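Local atomic coordinates of cephalosporin acylase (PDB entry 2NLZ), a protein that is of unconfirmed function but probably acts as an N-terminal nucleophile hydrolase of the gamma-glutamyltranspeptidase family, perhaps cleaving the side-chain amide of cephalosporins. Residues F286-K291 with Y297-E302. The protein carries 1 engineered substitution. Numbering follows the deposited sequence.
Sequences FEFYHK and YHKQIE
Residues 286-291 approach helix 294-314 with backbone of no regular form, and they meet its segment 297-302 at two places. Phe286 lies opposite Lys299, their CA atoms 8.1 Å apart. Lys291 CA and Tyr297 CA are 7.7 Å apart. The backbones therefore stay well separated, and side chains bridge the gap.

Lys299 carries most of the contact. Its chain is extended beyond CG (chi3 178°, chi4 174°), which lays the methylenes across the face of Phe286 and alongside the Phe288 ring. Lys299 CD sits over one face of the Phe286 ring, 4.0 Å from its centroid, in a CH-pi contact offset toward the rim. CG and CE of the lysine follow across the same ring. Phe288 reaches the same lysine from another side: its CE1 is 3.8 Å from Lys299 CD, obliquely. Lys299 CB lies in the plane of the Phe288 ring, at its edge. The two side chains run past each other in opposite directions. An alanine in place of Phe286 removes the ring face under the Lys299 methylenes, which is likely to leave them with Phe288 alone of the two rings and less well fixed.

At the second place, Lys291 and Tyr297 meet through their polar ends. Lys291 NZ stands 3.7 Å from Tyr297 OH, too far to count as a bond. The tyrosine OH bonds Asp292 instead. Tyr297 CE2 also packs 3.8 Å from Lys291 O.

The contact folds the loop after helix 274-283 back onto the next helix. Within the same loop, His290 stacks on His290 of a second subunit. Across the two segments the chemistry is mainly aliphatic against aromatic. Lys299 NZ is paired with Asp295 in a salt bridge and Lys291 NZ is hydrogen-bonded to Asn454, both outside the two segments.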
# COMPACT_ATOMS: atom_id res chain seq x y z
N PHE D 286 -15.69 -5.93 27.03
CA PHE D 286 -16.06 -6.14 25.64
C PHE D 286 -15.30 -7.31 25.05
O PHE D 286 -14.17 -7.61 25.45
CB PHE D 286 -15.73 -4.90 24.80
CG PHE D 286 -16.32 -3.62 25.32
CD1 PHE D 286 -17.71 -3.47 25.43
CD2 PHE D 286 -15.50 -2.54 25.63
CE1 PHE D 286 -18.26 -2.27 25.88
CE2 PHE D 286 -16.04 -1.33 26.07
CZ PHE D 286 -17.43 -1.20 26.20
N GLU D 287 -15.91 -7.98 24.08
CA GLU D 287 -15.21 -8.97 23.26
C GLU D 287 -14.73 -8.25 21.99
O GLU D 287 -15.20 -7.15 21.69
CB GLU D 287 -16.13 -10.15 22.91
CG GLU D 287 -16.79 -10.86 24.11
CD GLU D 287 -15.79 -11.58 25.01
OE1 GLU D 287 -14.80 -12.13 24.49
OE2 GLU D 287 -16.01 -11.59 26.24
N PHE D 288 -13.80 -8.85 21.26
CA PHE D 288 -13.23 -8.19 20.06
C PHE D 288 -13.15 -9.09 18.83
O PHE D 288 -13.80 -8.82 17.81
CB PHE D 288 -11.86 -7.58 20.38
CG PHE D 288 -11.93 -6.49 21.40
CD1 PHE D 288 -12.39 -5.23 21.04
CD2 PHE D 288 -11.56 -6.71 22.71
CE1 PHE D 288 -12.48 -4.21 21.97
CE2 PHE D 288 -11.64 -5.69 23.65
CZ PHE D 288 -12.11 -4.44 23.27
N TYR D 289 -12.35 -10.15 18.96
CA TYR D 289 -12.12 -11.17 17.92
C TYR D 289 -11.15 -10.73 16.82
O TYR D 289 -10.19 -11.45 16.54
CB TYR D 289 -13.44 -11.75 17.35
CG TYR D 289 -14.43 -12.22 18.41
CD1 TYR D 289 -14.14 -13.31 19.23
CD2 TYR D 289 -15.65 -11.57 18.60
CE1 TYR D 289 -15.04 -13.74 20.21
CE2 TYR D 289 -16.56 -11.99 19.57
CZ TYR D 289 -16.24 -13.07 20.36
OH TYR D 289 -17.14 -13.49 21.32
N HIS D 290 -11.38 -9.57 16.21
CA HIS D 290 -10.39 -9.02 15.26
C HIS D 290 -9.91 -7.58 15.55
O HIS D 290 -10.69 -6.72 15.96
CB HIS D 290 -10.84 -9.15 13.81
CG HIS D 290 -9.73 -8.97 12.83
ND1 HIS D 290 -8.80 -9.96 12.57
CD2 HIS D 290 -9.38 -7.91 12.06
CE1 HIS D 290 -7.93 -9.51 11.67
NE2 HIS D 290 -8.26 -8.28 11.35
N LYS D 291 -8.62 -7.34 15.30
CA LYS D 291 -7.95 -6.08 15.61
C LYS D 291 -8.37 -4.88 14.76
O LYS D 291 -8.67 -3.81 15.30
CB LYS D 291 -6.44 -6.24 15.48
CG LYS D 291 -5.68 -4.94 15.63
CD LYS D 291 -4.20 -5.20 15.68
CE LYS D 291 -3.38 -3.90 15.58
NZ LYS D 291 -3.63 -2.92 16.69
N TYR D 297 -10.91 -0.28 17.65
CA TYR D 297 -10.18 0.97 17.92
C TYR D 297 -11.01 1.92 18.77
O TYR D 297 -10.48 2.56 19.67
CB TYR D 297 -9.71 1.67 16.64
CG TYR D 297 -8.55 0.98 15.95
CD1 TYR D 297 -7.25 1.07 16.46
CD2 TYR D 297 -8.74 0.25 14.77
CE1 TYR D 297 -6.17 0.43 15.83
CE2 TYR D 297 -7.67 -0.39 14.13
CZ TYR D 297 -6.39 -0.30 14.67
OH TYR D 297 -5.34 -0.93 14.02
N HIS D 298 -12.31 1.99 18.51
CA HIS D 298 -13.21 2.85 19.28
C HIS D 298 -13.18 2.52 20.76
O HIS D 298 -12.89 3.39 21.60
CB HIS D 298 -14.64 2.78 18.76
CG HIS D 298 -15.59 3.69 19.48
ND1 HIS D 298 -15.50 5.07 19.40
CD2 HIS D 298 -16.66 3.42 20.26
CE1 HIS D 298 -16.48 5.61 20.11
NE2 HIS D 298 -17.19 4.63 20.65
N LYS D 299 -13.45 1.25 21.09
CA LYS D 299 -13.43 0.80 22.48
C LYS D 299 -12.05 1.00 23.12
O LYS D 299 -11.97 1.49 24.25
CB LYS D 299 -13.92 -0.65 22.59
CG LYS D 299 -15.40 -0.82 22.27
CD LYS D 299 -15.72 -2.28 21.96
CE LYS D 299 -17.20 -2.48 21.70
NZ LYS D 299 -17.47 -3.87 21.27
N GLN D 300 -10.98 0.64 22.40
CA GLN D 300 -9.61 0.93 22.85
C GLN D 300 -9.52 2.38 23.28
O GLN D 300 -9.31 2.66 24.46
CB GLN D 300 -8.58 0.68 21.74
CG GLN D 300 -8.22 -0.77 21.48
CD GLN D 300 -7.10 -0.94 20.46
OE1 GLN D 300 -7.16 -0.37 19.38
NE2 GLN D 300 -6.09 -1.73 20.80
N ILE D 301 -9.70 3.29 22.32
CA ILE D 301 -9.55 4.75 22.51
C ILE D 301 -10.45 5.31 23.61
O ILE D 301 -10.01 6.12 24.44
CB ILE D 301 -9.75 5.53 21.16
CG1 ILE D 301 -8.65 5.19 20.16
CG2 ILE D 301 -9.76 7.03 21.36
CD1 ILE D 301 -9.03 5.45 18.71
N GLU D 302 -11.71 4.87 23.66
CA GLU D 302 -12.62 5.34 24.70
C GLU D 302 -12.22 4.92 26.11
O GLU D 302 -12.21 5.75 27.01
CB GLU D 302 -14.05 4.92 24.39
CG GLU D 302 -14.62 5.53 23.12
CD GLU D 302 -14.86 7.03 23.21
OE1 GLU D 302 -13.89 7.82 23.16
OE2 GLU D 302 -16.04 7.42 23.30